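PDB 3K1T: glutamate--cysteine ligase GshA, which probably acts as a ligase that joins glutamate to cysteine, giving gamma-glutamylcysteine. Local coordinates for residues Arg130-Ile134 and Ile152-Val157; Asp170-Leu176 and Gln193-Leu199; Leu243-Ala247 and Arg310-Ser314; Val280-Ala286 and Val322-Gln328. All blocks are in the same frame, centred on the assembly; numbering follows the deposited sequence.

Contact 1 (Arg130-Ile134 and Ile152-Val157); sequences RIGSI and ILLEPV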
loop_
_atom_site.group_PDB
_atom_site.type_symbol
_atom_site.label_atom_id
_atom_site.label_comp_id
_atom_site.label_asym_id
_atom_site.label_seq_id
_atom_site.Cartn_x
_atom_site.Cartn_y
_atom_site.Cartn_z
ATOM N N ARG A 130 3.745 -22.398 -3.026
ATOM C CA ARG A 130 3.196 -23.703 -3.386
ATOM C C ARG A 130 2.128 -24.045 -2.357
ATOM O O ARG A 130 2.179 -23.572 -1.209
ATOM C CB ARG A 130 4.321 -24.764 -3.375
ATOM C CG ARG A 130 5.416 -24.534 -4.436
ATOM C CD ARG A 130 5.053 -25.196 -5.766
ATOM N NE ARG A 130 5.340 -26.639 -5.698
ATOM C CZ ARG A 130 6.561 -27.168 -5.726
ATOM N NH1 ARG A 130 7.635 -26.404 -5.923
ATOM N NH2 ARG A 130 6.722 -28.484 -5.605
ATOM N N ILE A 131 1.183 -24.889 -2.766
ATOM C CA ILE A 131 0.042 -25.228 -1.949
ATOM C C ILE A 131 0.229 -26.627 -1.363
ATOM O O ILE A 131 0.262 -27.620 -2.089
ATOM C CB ILE A 131 -1.250 -25.167 -2.746
ATOM C CG1 ILE A 131 -1.424 -23.784 -3.372
ATOM C CG2 ILE A 131 -2.446 -25.475 -1.847
ATOM C CD1 ILE A 131 -2.393 -23.754 -4.515
ATOM N N GLY A 132 0.365 -26.684 -0.043
ATOM C CA GLY A 132 0.587 -27.942 0.675
ATOM C C GLY A 132 -0.662 -28.372 1.414
ATOM O O GLY A 132 -1.085 -27.737 2.383
ATOM N N SER A 133 -1.255 -29.459 0.953
ATOM C CA SER A 133 -2.417 -30.034 1.594
ATOM C C SER A 133 -2.077 -30.884 2.819
ATOM O O SER A 133 -1.145 -31.681 2.771
ATOM C CB SER A 133 -3.116 -30.969 0.586
ATOM O OG SER A 133 -4.302 -31.511 1.143
ATOM N N ILE A 134 -2.890 -30.773 3.864
ATOM C CA ILE A 134 -2.859 -31.707 4.984
ATOM C C ILE A 134 -4.113 -32.577 4.986
ATOM O O ILE A 134 -4.445 -33.190 6.000
ATOM C CB ILE A 134 -2.679 -30.966 6.347
ATOM C CG1 ILE A 134 -3.822 -29.986 6.626
ATOM C CG2 ILE A 134 -1.310 -30.258 6.376
ATOM C CD1 ILE A 134 -3.803 -29.336 8.094
ATOM N N ILE A 152 -5.765 -25.304 -9.705
ATOM C CA ILE A 152 -4.740 -25.175 -8.711
ATOM C C ILE A 152 -4.130 -26.577 -8.504
ATOM O O ILE A 152 -4.775 -27.611 -8.759
ATOM C CB ILE A 152 -5.244 -24.544 -7.397
ATOM C CG1 ILE A 152 -6.131 -25.493 -6.617
ATOM C CG2 ILE A 152 -6.000 -23.194 -7.642
ATOM C CD1 ILE A 152 -6.458 -24.964 -5.230
ATOM N N LEU A 153 -2.881 -26.593 -8.085
ATOM C CA LEU A 153 -2.138 -27.831 -7.851
ATOM C C LEU A 153 -1.989 -27.991 -6.338
ATOM O O LEU A 153 -1.363 -27.132 -5.700
ATOM C CB LEU A 153 -0.758 -27.726 -8.489
ATOM C CG LEU A 153 0.227 -28.854 -8.129
ATOM C CD1 LEU A 153 -0.344 -30.218 -8.516
ATOM C CD2 LEU A 153 1.566 -28.605 -8.780
ATOM N N LEU A 154 -2.546 -29.066 -5.793
ATOM C CA LEU A 154 -2.405 -29.425 -4.376
ATOM C C LEU A 154 -1.407 -30.532 -4.266
ATOM O O LEU A 154 -1.482 -31.524 -5.024
ATOM C CB LEU A 154 -3.709 -29.934 -3.766
ATOM C CG LEU A 154 -4.956 -29.084 -3.612
ATOM C CD1 LEU A 154 -5.980 -29.843 -2.756
ATOM C CD2 LEU A 154 -4.672 -27.744 -3.017
ATOM N N GLU A 155 -0.460 -30.376 -3.344
ATOM C CA GLU A 155 0.579 -31.363 -3.117
ATOM C C GLU A 155 0.533 -31.793 -1.639
ATOM O O GLU A 155 0.400 -30.932 -0.747
ATOM C CB GLU A 155 1.931 -30.776 -3.462
ATOM C CG GLU A 155 2.075 -30.251 -4.904
ATOM C CD GLU A 155 3.345 -29.419 -5.109
ATOM O OE1 GLU A 155 4.443 -30.017 -4.949
ATOM O OE2 GLU A 155 3.238 -28.192 -5.436
ATOM N N PRO A 156 0.648 -33.103 -1.366
ATOM C CA PRO A 156 0.641 -33.508 0.043
ATOM C C PRO A 156 1.871 -33.001 0.832
ATOM O O PRO A 156 2.974 -33.162 0.382
ATOM C CB PRO A 156 0.647 -35.049 -0.043
ATOM C CG PRO A 156 1.307 -35.354 -1.306
ATOM C CD PRO A 156 0.842 -34.251 -2.260
ATOM N N VAL A 157 1.676 -32.415 1.999
ATOM C CA VAL A 157 2.776 -31.990 2.850
ATOM C C VAL A 157 3.577 -33.242 3.266
ATOM O O VAL A 157 2.991 -34.275 3.521
ATOM C CB VAL A 157 2.232 -31.227 4.087
ATOM C CG1 VAL A 157 3.279 -31.105 5.158
ATOM C CG2 VAL A 157 1.695 -29.824 3.667
HETATM O O HOH W 1 1.279 -26.241 -5.357
#

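Contact 2 (Asp170-Leu176 and Gln193-Leu199); sequences DSCAILL and QSLIPPL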
loop_
_atom_site.group_PDB
_atom_site.type_symbol
_atom_site.label_atom_id
_atom_site.label_comp_id
_atom_site.label_asym_id
_atom_site.label_seq_id
_atom_site.Cartn_x
_atom_site.Cartn_y
_atom_site.Cartn_z
ATOM N N ASP A 170 11.466 -26.189 -0.046
ATOM C CA ASP A 170 11.536 -26.059 1.401
ATOM C C ASP A 170 11.321 -24.618 1.775
ATOM O O ASP A 170 12.188 -23.791 1.532
ATOM C CB ASP A 170 12.864 -26.536 1.973
ATOM C CG ASP A 170 12.892 -26.363 3.501
ATOM O OD1 ASP A 170 13.100 -25.244 3.995
ATOM O OD2 ASP A 170 12.632 -27.318 4.214
ATOM N N SER A 171 10.169 -24.310 2.379
ATOM C CA SER A 171 9.862 -22.927 2.657
ATOM C C SER A 171 10.398 -22.470 3.949
ATOM O O SER A 171 10.635 -23.218 4.908
ATOM C CB SER A 171 8.353 -22.642 2.634
ATOM O OG SER A 171 7.697 -23.347 3.669
ATOM N N CYS A 172 10.471 -21.166 3.984
ATOM C CA CYS A 172 10.947 -20.405 5.074
ATOM C C CYS A 172 9.796 -20.347 6.185
ATOM O O CYS A 172 9.993 -20.530 7.398
ATOM C CB CYS A 172 11.389 -19.044 4.388
ATOM S SG CYS A 172 12.348 -19.132 2.563
ATOM N N ALA A 173 8.586 -20.111 5.719
ATOM C CA ALA A 173 7.439 -19.954 6.574
ATOM C C ALA A 173 6.231 -20.647 5.967
ATOM O O ALA A 173 6.234 -21.011 4.789
ATOM C CB ALA A 173 7.148 -18.461 6.771
ATOM N N ILE A 174 5.194 -20.792 6.778
ATOM C CA ILE A 174 3.983 -21.516 6.415
ATOM C C ILE A 174 2.783 -20.622 6.692
ATOM O O ILE A 174 2.575 -20.230 7.835
ATOM C CB ILE A 174 3.857 -22.800 7.245
ATOM C CG1 ILE A 174 5.075 -23.707 6.987
ATOM C CG2 ILE A 174 2.527 -23.540 6.957
ATOM C CD1 ILE A 174 5.260 -24.765 8.081
ATOM N N LEU A 175 2.000 -20.318 5.666
ATOM C CA LEU A 175 0.797 -19.518 5.817
ATOM C C LEU A 175 -0.413 -20.408 5.893
ATOM O O LEU A 175 -0.678 -21.198 4.989
ATOM C CB LEU A 175 0.642 -18.517 4.655
ATOM C CG LEU A 175 -0.589 -17.611 4.689
ATOM C CD1 LEU A 175 -0.556 -16.679 5.925
ATOM C CD2 LEU A 175 -0.727 -16.743 3.382
ATOM N N LEU A 176 -1.117 -20.331 7.016
ATOM C CA LEU A 176 -2.372 -21.040 7.173
ATOM C C LEU A 176 -3.548 -20.312 6.536
ATOM O O LEU A 176 -3.855 -19.169 6.897
ATOM C CB LEU A 176 -2.675 -21.248 8.659
ATOM C CG LEU A 176 -1.644 -22.020 9.454
ATOM C CD1 LEU A 176 -1.955 -21.878 10.965
ATOM C CD2 LEU A 176 -1.621 -23.495 8.972
ATOM N N GLN A 193 9.930 -24.138 11.038
ATOM C CA GLN A 193 9.336 -23.058 10.251
ATOM C C GLN A 193 8.238 -22.358 11.041
ATOM O O GLN A 193 7.463 -23.002 11.750
ATOM C CB GLN A 193 8.718 -23.645 8.994
ATOM C CG GLN A 193 9.708 -24.218 8.019
ATOM C CD GLN A 193 9.218 -25.502 7.368
ATOM O OE1 GLN A 193 8.619 -26.375 8.041
ATOM N NE2 GLN A 193 9.474 -25.644 6.075
ATOM N N SER A 194 8.142 -21.041 10.922
ATOM C CA SER A 194 7.059 -20.324 11.586
ATOM C C SER A 194 5.732 -20.513 10.912
ATOM O O SER A 194 5.654 -20.502 9.667
ATOM C CB SER A 194 7.370 -18.836 11.622
ATOM O OG SER A 194 8.540 -18.658 12.400
ATOM N N LEU A 195 4.696 -20.723 11.719
ATOM C CA LEU A 195 3.350 -20.699 11.227
ATOM C C LEU A 195 2.823 -19.250 11.260
ATOM O O LEU A 195 3.180 -18.476 12.172
ATOM C CB LEU A 195 2.433 -21.583 12.064
ATOM C CG LEU A 195 2.698 -23.102 12.079
ATOM C CD1 LEU A 195 1.748 -23.743 13.091
ATOM C CD2 LEU A 195 2.495 -23.736 10.698
ATOM N N ILE A 196 1.999 -18.918 10.270
ATOM C CA ILE A 196 1.360 -17.611 10.162
ATOM C C ILE A 196 -0.142 -17.823 10.026
ATOM O O ILE A 196 -0.603 -18.410 9.055
ATOM C CB ILE A 196 1.860 -16.810 8.941
ATOM C CG1 ILE A 196 3.391 -16.646 8.977
ATOM C CG2 ILE A 196 1.097 -15.434 8.862
ATOM C CD1 ILE A 196 4.053 -16.287 7.642
ATOM N N PRO A 197 -0.933 -17.388 11.008
ATOM C CA PRO A 197 -0.574 -16.837 12.305
ATOM C C PRO A 197 0.132 -17.893 13.169
ATOM O O PRO A 197 -0.015 -19.083 12.908
ATOM C CB PRO A 197 -1.934 -16.475 12.914
ATOM C CG PRO A 197 -2.914 -17.284 12.211
ATOM C CD PRO A 197 -2.397 -17.555 10.857
ATOM N N PRO A 198 0.892 -17.464 14.200
ATOM C CA PRO A 198 1.667 -18.461 14.902
ATOM C C PRO A 198 0.857 -19.183 15.986
ATOM O O PRO A 198 0.987 -18.862 17.164
ATOM C CB PRO A 198 2.824 -17.650 15.492
ATOM C CG PRO A 198 2.241 -16.295 15.727
ATOM C CD PRO A 198 1.311 -16.088 14.537
ATOM N N LEU A 199 0.095 -20.194 15.590
ATOM C CA LEU A 199 -0.739 -20.932 16.523
ATOM C C LEU A 199 0.087 -22.036 17.197
ATOM O O LEU A 199 0.991 -22.630 16.585
ATOM C CB LEU A 199 -1.927 -21.554 15.799
ATOM C CG LEU A 199 -2.729 -20.640 14.860
ATOM C CD1 LEU A 199 -3.855 -21.454 14.219
ATOM C CD2 LEU A 199 -3.303 -19.416 15.603
#

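Contact 3 (Leu243-Ala247 and Arg310-Ser314); sequences LDFHA and RNKMS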
loop_
_atom_site.group_PDB
_atom_site.type_symbol
_atom_site.label_atom_id
_atom_site.label_comp_id
_atom_site.label_asym_id
_atom_site.label_seq_id
_atom_site.Cartn_x
_atom_site.Cartn_y
_atom_site.Cartn_z
ATOM N N LEU A 243 -22.571 -26.604 29.852
ATOM C CA LEU A 243 -23.878 -27.082 30.255
ATOM C C LEU A 243 -24.156 -28.369 29.501
ATOM O O LEU A 243 -23.629 -28.571 28.402
ATOM C CB LEU A 243 -24.962 -26.052 29.923
ATOM C CG LEU A 243 -24.893 -24.677 30.576
ATOM C CD1 LEU A 243 -26.023 -23.841 30.042
ATOM C CD2 LEU A 243 -24.966 -24.787 32.118
ATOM N N ASP A 244 -24.972 -29.221 30.113
ATOM C CA ASP A 244 -25.506 -30.424 29.483
ATOM C C ASP A 244 -26.854 -30.078 28.867
ATOM O O ASP A 244 -27.844 -29.944 29.576
ATOM C CB ASP A 244 -25.667 -31.567 30.508
ATOM C CG ASP A 244 -26.280 -32.841 29.884
ATOM O OD1 ASP A 244 -26.444 -32.885 28.622
ATOM O OD2 ASP A 244 -26.621 -33.773 30.663
ATOM N N PHE A 245 -26.874 -29.913 27.542
ATOM C CA PHE A 245 -28.120 -29.567 26.825
ATOM C C PHE A 245 -29.073 -30.756 26.632
ATOM O O PHE A 245 -30.190 -30.580 26.127
ATOM C CB PHE A 245 -27.797 -28.902 25.490
ATOM C CG PHE A 245 -27.330 -27.485 25.629
ATOM C CD1 PHE A 245 -28.243 -26.450 25.738
ATOM C CD2 PHE A 245 -25.980 -27.182 25.613
ATOM C CE1 PHE A 245 -27.820 -25.134 25.833
ATOM C CE2 PHE A 245 -25.549 -25.870 25.727
ATOM C CZ PHE A 245 -26.472 -24.844 25.828
ATOM N N HIS A 246 -28.669 -31.952 27.070
ATOM C CA HIS A 246 -29.644 -33.064 27.187
ATOM C C HIS A 246 -30.295 -33.191 28.554
ATOM O O HIS A 246 -31.065 -34.119 28.787
ATOM C CB HIS A 246 -29.013 -34.383 26.758
ATOM C CG HIS A 246 -28.648 -34.401 25.312
ATOM N ND1 HIS A 246 -29.601 -34.459 24.309
ATOM C CD2 HIS A 246 -27.448 -34.310 24.692
ATOM C CE1 HIS A 246 -28.992 -34.419 23.133
ATOM N NE2 HIS A 246 -27.691 -34.319 23.338
ATOM N N ALA A 247 -30.018 -32.260 29.454
ATOM C CA ALA A 247 -30.705 -32.220 30.734
ATOM C C ALA A 247 -31.177 -30.785 30.977
ATOM O O ALA A 247 -30.901 -29.898 30.169
ATOM C CB ALA A 247 -29.776 -32.677 31.849
ATOM N N ARG A 310 -31.623 -29.514 21.134
ATOM C CA ARG A 310 -30.730 -30.141 22.120
ATOM C C ARG A 310 -29.498 -30.702 21.441
ATOM O O ARG A 310 -28.372 -30.472 21.902
ATOM C CB ARG A 310 -31.438 -31.233 22.912
ATOM C CG ARG A 310 -32.531 -30.702 23.839
ATOM C CD ARG A 310 -33.018 -31.762 24.822
ATOM N NE ARG A 310 -33.440 -33.003 24.157
ATOM C CZ ARG A 310 -34.698 -33.335 23.855
ATOM N NH1 ARG A 310 -35.720 -32.528 24.135
ATOM N NH2 ARG A 310 -34.948 -34.493 23.254
ATOM N N ASN A 311 -29.709 -31.408 20.326
ATOM C CA ASN A 311 -28.586 -31.951 19.544
ATOM C C ASN A 311 -27.682 -30.879 18.973
ATOM O O ASN A 311 -26.452 -31.036 18.966
ATOM C CB ASN A 311 -29.092 -32.828 18.389
ATOM C CG ASN A 311 -29.747 -34.118 18.876
ATOM O OD1 ASN A 311 -29.447 -34.596 19.966
ATOM N ND2 ASN A 311 -30.638 -34.689 18.057
ATOM N N LYS A 312 -28.280 -29.792 18.477
ATOM C CA LYS A 312 -27.498 -28.695 17.941
ATOM C C LYS A 312 -26.629 -28.026 19.012
ATOM O O LYS A 312 -25.429 -27.753 18.809
ATOM C CB LYS A 312 -28.424 -27.630 17.298
ATOM C CG LYS A 312 -27.668 -26.443 16.746
ATOM C CD LYS A 312 -28.537 -25.515 15.854
ATOM C CE LYS A 312 -29.659 -24.873 16.619
ATOM N NZ LYS A 312 -30.119 -23.590 15.955
HETATM N N MSE A 313 -27.238 -27.715 20.142
HETATM C CA MSE A 313 -26.520 -27.005 21.215
HETATM C C MSE A 313 -25.500 -27.916 21.949
HETATM O O MSE A 313 -24.518 -27.413 22.471
HETATM C CB MSE A 313 -27.525 -26.403 22.190
HETATM C CG MSE A 313 -28.452 -25.402 21.500
HETATM SE SE MSE A 313 -27.509 -24.075 20.377
HETATM C CE MSE A 313 -27.045 -23.195 22.002
ATOM N N SER A 314 -25.724 -29.231 21.951
ATOM C CA SER A 314 -24.722 -30.194 22.450
ATOM C C SER A 314 -23.560 -30.347 21.481
ATOM O O SER A 314 -22.487 -30.823 21.871
ATOM C CB SER A 314 -25.343 -31.582 22.647
ATOM O OG SER A 314 -26.354 -31.563 23.630
HETATM O O HOH W 2 -24.933 -31.106 25.954
HETATM O O HOH W 3 -32.195 -35.765 24.923
#

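Contact 4 (Val280-Ala286 and Val322-Gln328); sequences VIVKADA and VSEVILQ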
loop_
_atom_site.group_PDB
_atom_site.type_symbol
_atom_site.label_atom_id
_atom_site.label_comp_id
_atom_site.label_asym_id
_atom_site.label_seq_id
_atom_site.Cartn_x
_atom_site.Cartn_y
_atom_site.Cartn_z
ATOM N N VAL A 280 -30.874 -12.325 21.100
ATOM C CA VAL A 280 -29.613 -12.807 21.640
ATOM C C VAL A 280 -29.149 -14.007 20.854
ATOM O O VAL A 280 -29.961 -14.853 20.482
ATOM C CB VAL A 280 -29.735 -13.131 23.140
ATOM C CG1 VAL A 280 -28.557 -14.024 23.629
ATOM C CG2 VAL A 280 -29.841 -11.783 23.931
ATOM N N ILE A 281 -27.839 -14.042 20.558
ATOM C CA ILE A 281 -27.234 -15.174 19.898
ATOM C C ILE A 281 -26.613 -16.011 21.026
ATOM O O ILE A 281 -25.817 -15.511 21.812
ATOM C CB ILE A 281 -26.143 -14.763 18.902
ATOM C CG1 ILE A 281 -26.682 -13.754 17.873
ATOM C CG2 ILE A 281 -25.545 -16.003 18.153
ATOM C CD1 ILE A 281 -25.553 -13.123 17.001
ATOM N N VAL A 282 -27.010 -17.277 21.094
ATOM C CA VAL A 282 -26.490 -18.256 22.057
ATOM C C VAL A 282 -25.499 -19.158 21.338
ATOM O O VAL A 282 -25.859 -19.874 20.390
ATOM C CB VAL A 282 -27.615 -19.084 22.702
ATOM C CG1 VAL A 282 -27.061 -19.999 23.823
ATOM C CG2 VAL A 282 -28.748 -18.163 23.243
ATOM N N LYS A 283 -24.240 -19.091 21.775
ATOM C CA LYS A 283 -23.140 -19.836 21.151
ATOM C C LYS A 283 -22.606 -20.910 22.139
ATOM O O LYS A 283 -22.018 -20.552 23.150
ATOM C CB LYS A 283 -21.999 -18.887 20.768
ATOM C CG LYS A 283 -22.387 -17.631 19.912
ATOM C CD LYS A 283 -21.357 -16.441 20.097
ATOM C CE LYS A 283 -21.604 -15.230 19.145
ATOM N NZ LYS A 283 -20.895 -15.439 17.782
ATOM N N ALA A 284 -22.816 -22.195 21.839
ATOM C CA ALA A 284 -22.311 -23.288 22.688
ATOM C C ALA A 284 -20.970 -23.718 22.090
ATOM O O ALA A 284 -20.951 -24.251 20.975
ATOM C CB ALA A 284 -23.288 -24.460 22.706
ATOM N N ASP A 285 -19.875 -23.455 22.792
ATOM C CA ASP A 285 -18.522 -23.776 22.312
ATOM C C ASP A 285 -18.054 -25.152 22.813
ATOM O O ASP A 285 -17.892 -25.339 24.011
ATOM C CB ASP A 285 -17.525 -22.744 22.802
ATOM C CG ASP A 285 -16.074 -23.052 22.338
ATOM O OD1 ASP A 285 -15.885 -23.737 21.314
ATOM O OD2 ASP A 285 -15.141 -22.588 23.011
ATOM N N ALA A 286 -17.891 -26.089 21.888
ATOM C CA ALA A 286 -17.403 -27.431 22.193
ATOM C C ALA A 286 -15.969 -27.636 21.672
ATOM O O ALA A 286 -15.550 -28.755 21.388
ATOM C CB ALA A 286 -18.367 -28.504 21.669
ATOM N N VAL A 322 -19.310 -29.307 25.547
ATOM C CA VAL A 322 -19.473 -27.858 25.618
ATOM C C VAL A 322 -18.771 -27.350 26.870
ATOM O O VAL A 322 -19.094 -27.777 27.991
ATOM C CB VAL A 322 -20.951 -27.461 25.632
ATOM C CG1 VAL A 322 -21.080 -25.932 25.840
ATOM C CG2 VAL A 322 -21.633 -27.879 24.325
ATOM N N SER A 323 -17.818 -26.437 26.687
ATOM C CA SER A 323 -17.040 -25.915 27.797
ATOM C C SER A 323 -17.394 -24.472 28.194
ATOM O O SER A 323 -16.986 -23.995 29.265
ATOM C CB SER A 323 -15.557 -26.011 27.489
ATOM O OG SER A 323 -15.221 -25.169 26.393
ATOM N N GLU A 324 -18.154 -23.786 27.346
ATOM C CA GLU A 324 -18.524 -22.406 27.602
ATOM C C GLU A 324 -19.716 -22.110 26.724
ATOM O O GLU A 324 -19.810 -22.622 25.611
ATOM C CB GLU A 324 -17.399 -21.421 27.232
ATOM C CG GLU A 324 -17.708 -19.946 27.638
ATOM C CD GLU A 324 -16.537 -18.958 27.363
ATOM O OE1 GLU A 324 -15.918 -18.990 26.263
ATOM O OE2 GLU A 324 -16.252 -18.145 28.264
ATOM N N VAL A 325 -20.616 -21.292 27.244
ATOM C CA VAL A 325 -21.745 -20.766 26.454
ATOM C C VAL A 325 -21.605 -19.255 26.470
ATOM O O VAL A 325 -21.525 -18.659 27.545
ATOM C CB VAL A 325 -23.122 -21.197 27.005
ATOM C CG1 VAL A 325 -24.259 -20.587 26.188
ATOM C CG2 VAL A 325 -23.261 -22.764 27.078
ATOM N N ILE A 326 -21.547 -18.661 25.277
ATOM C CA ILE A 326 -21.455 -17.215 25.127
ATOM C C ILE A 326 -22.808 -16.704 24.642
ATOM O O ILE A 326 -23.387 -17.256 23.702
ATOM C CB ILE A 326 -20.332 -16.813 24.102
ATOM C CG1 ILE A 326 -18.979 -17.360 24.563
ATOM C CG2 ILE A 326 -20.256 -15.253 23.975
ATOM C CD1 ILE A 326 -17.949 -17.556 23.475
ATOM N N LEU A 327 -23.309 -15.681 25.326
ATOM C CA LEU A 327 -24.549 -15.022 24.957
ATOM C C LEU A 327 -24.198 -13.640 24.452
ATOM O O LEU A 327 -23.550 -12.880 25.155
ATOM C CB LEU A 327 -25.463 -14.919 26.176
ATOM C CG LEU A 327 -25.887 -16.265 26.762
ATOM C CD1 LEU A 327 -24.862 -16.769 27.774
ATOM C CD2 LEU A 327 -27.294 -16.160 27.392
ATOM N N GLN A 328 -24.585 -13.321 23.219
ATOM C CA GLN A 328 -24.250 -12.010 22.665
ATOM C C GLN A 328 -25.516 -11.284 22.178
ATOM O O GLN A 328 -26.384 -11.884 21.574
ATOM C CB GLN A 328 -23.249 -12.136 21.520
ATOM C CG GLN A 328 -22.654 -10.773 21.079
ATOM C CD GLN A 328 -21.762 -10.864 19.851
ATOM O OE1 GLN A 328 -22.055 -11.602 18.909
ATOM N NE2 GLN A 328 -20.647 -10.113 19.872
HETATM O O HOH W 4 -21.296 -12.812 16.647
HETATM O O HOH W 5 -14.664 -21.046 25.014
#

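Contact 1 (Arg130-Ile134 and Ile152-Val157)
Arg130 reaches Glu155 by doubling back: CG sits beside the backbone N (chi1 -65°) and bends at chi2 and chi3 turn the guanidinium toward the carboxylate, while the Glu155 chain stays extended beyond CG. The two flat groups meet nearly coplanar and edge to edge in a side-on, two-pronged salt bridge. NE of Arg130 gives an almost straight bond (175°) to Glu155 OE2 at 2.6 Å, and NH2 of Arg130, which also bonds Asp167 O, reaches Glu155 OE1 at 2.8 Å, both oxygens using syn lone pairs. A methionine in place of Arg130 would probably leave this buried carboxylate without its opposite charge, with a water as its remaining partner here. That water joins Ile131 N, Leu153 O and Glu155 OE2 where direct pairing gives out. Further along, the strands pair in parallel: Glu155 N bonds to Ile131 O at 3.1 Å, Ser133 N to Glu155 O at 2.8 Å, and Val157 N to Ser133 O at 3.0 Å. Strand 128-133 is flanked on its other side by strand 97-102, and strand 151-160 by 142-145. Val115 of helix 109-124 packs on Ile131 and Ile152, whereas Leu166 of strand 163-166 lies against the Arg130-Glu155 pair.

Contact 2 (Asp170-Leu176 and Gln193-Leu199)
Asp170 brings its carboxylate near the Gln193 amide, though its firm partner is Arg163, with which it forms a salt bridge. The grip starts at Ser171, whose backbone O takes a hydrogen bond from Gln193 NE2 at 2.9 Å (165°). That oxygen lies in the amide plane of Gln193, where the bend at chi2 (141°) directs the group, and Gln193 OE1 accepts from Leu164 N in turn. An alanine in place of Gln193 would probably leave both Ser171 O and Leu164 N without this partner, and Ile174 CD1 without the amide end against it. Ser171 OG bonds to Ala173 O from above the carbonyl plane at 3.0 Å. Ala173 CB meets Ile196 CD1 at 3.9 Å. Ile174 is held through both its backbone polar atoms: its N donates to Ser194 O at 2.9 Å, and its O accepts from Ile196 N at 2.8 Å. Its side chain crosses that of Gln193 at about a right angle and lies alongside Leu195, CG2 of Ile174 to CD2 of Leu195 being 3.7 Å. Leu175 sends CD1 to Ile196 CG2 at 3.6 Å. Leu176 N bonds to Ile196 O at 2.8 Å; the peptide bond after Ile196, leading into Pro197, is cis. Leu176 CD1 packs on Leu199 CD1. Chemically, a short parallel pairing is carried by backbone bonds and branched apolar side chains, and one glutamine amide ties it to the incoming loop and to strand 163-166.

Contact 3 (Leu243-Ala247 and Arg310-Ser314)
The Phe245 ring carries CB of Met313, built as selenomethionine, over the centre of one face: a CH-pi contact of 3.6 Å from Met313 CB to the Phe245 centroid, 12° off the normal. CG of Phe245 stands beside its backbone N (chi1 -75°), which puts the ring there. The His246 ring is met at its edge instead, where Asn311 OD1 lies in plane 3.2 Å from His246 CE1, with the amide turned well out of the ring plane. His246 ND1 in turn stands at the edge of the Arg310 guanidinium; a water 3.0 Å from His246 ND1 sits between them, its bond from Arg310 NE being weak. Both rings project from a type I beta turn running from Asp244 to Ala247, stiffened by an Asx turn in which His246 N bonds to Asp244 OD1 at 2.9 Å. The turn rests on helix 307-314. There Ser314 OG and Ser314 N both donate to Arg310 O, from opposite faces of its carbonyl plane, and a second water links that hydroxyl to Phe245 N. The Arg310 chain passes alongside the Phe245 carbonyl, with Arg310 CG 3.3 Å from Phe245 O, before its NH1 goes on to bond Leu305 O. A glycerol, probably from the crystallisation liquor, is hydrogen-bonded to Asp244 O and Ala247 O. From the helix, Met313 packs on Val282 and Ala284 of strand 280-285 and on Met294 of strand 291-296, while Phe245 also touches Ala284 and Leu305.

Contact 4 (Val280-Ala286 and Val322-Gln328)
Ile281 and Gln328 bind each other through both backbone groups, Ile281 N to Gln328 O at 2.8 Å and Gln328 N to Ile281 O at 2.9 Å. The same reciprocal pairing joins Lys283 to Ile326. At the far end of the antiparallel ladder Asp285 N donates to Glu324 O, and Asp285 O accepts from Ser323 N at 2.9 Å, carrying the pairing into the loop that precedes strand 324-329. On the face of Lys283 and Asp285 two waters tie side chains across the strands. Lys283 bends at its last torsion (chi4 -86°), bringing NZ to a water that accepts from it and donates to Gln328 OE1, 2.7 Å from that oxygen. The second water donates to Asp285 OD2 at 2.6 Å and to Glu324 OE1. Asp285 OD1 has a salt bridge to Lys208 and Glu324 OE2 a bond from Ser209. The opposite face is apolar: Val282 CG1 meets Val325 CG1 at 3.7 Å, the side chains crossing at a slant, and Ala284 CB touches the Val322 methyls. Val280 CG1 packs on Leu327 CB, under helix 251-272. Here one face of the pair is apolar, the other mixed, with Ile281 and Ile326 among the polar side chains. On the latter the carboxylates of Asp285 and Glu324 stand 4.9 Å apart from OD2 to OE1, so the shared water, with Lys208 nearby, is likely to ease the repulsion between them.

The four contacts come in two pairs. Contacts 1 and 2 both belong to the mixed sheet in which strands 97-102, 128-133, 151-160, 173-177 and 194-196 take part; their centres are 14 Å apart, with strand 97-102 lying between the strands 128-133 and 173-177. Contacts 3 and 4 follow along the chain, more than 30 Å centre to centre from the first pair. They touch each other, centres 11 Å apart, as helix 307-314 sets Met313 against Val282 and Ala284 of the four-stranded antiparallel sheet and Val322 just before strand 324-329. Their segments alternate in sequence, and both turn 243-247, through Phe245, and the helix pack on strand 280-285. The two pairs lie in separate sheets.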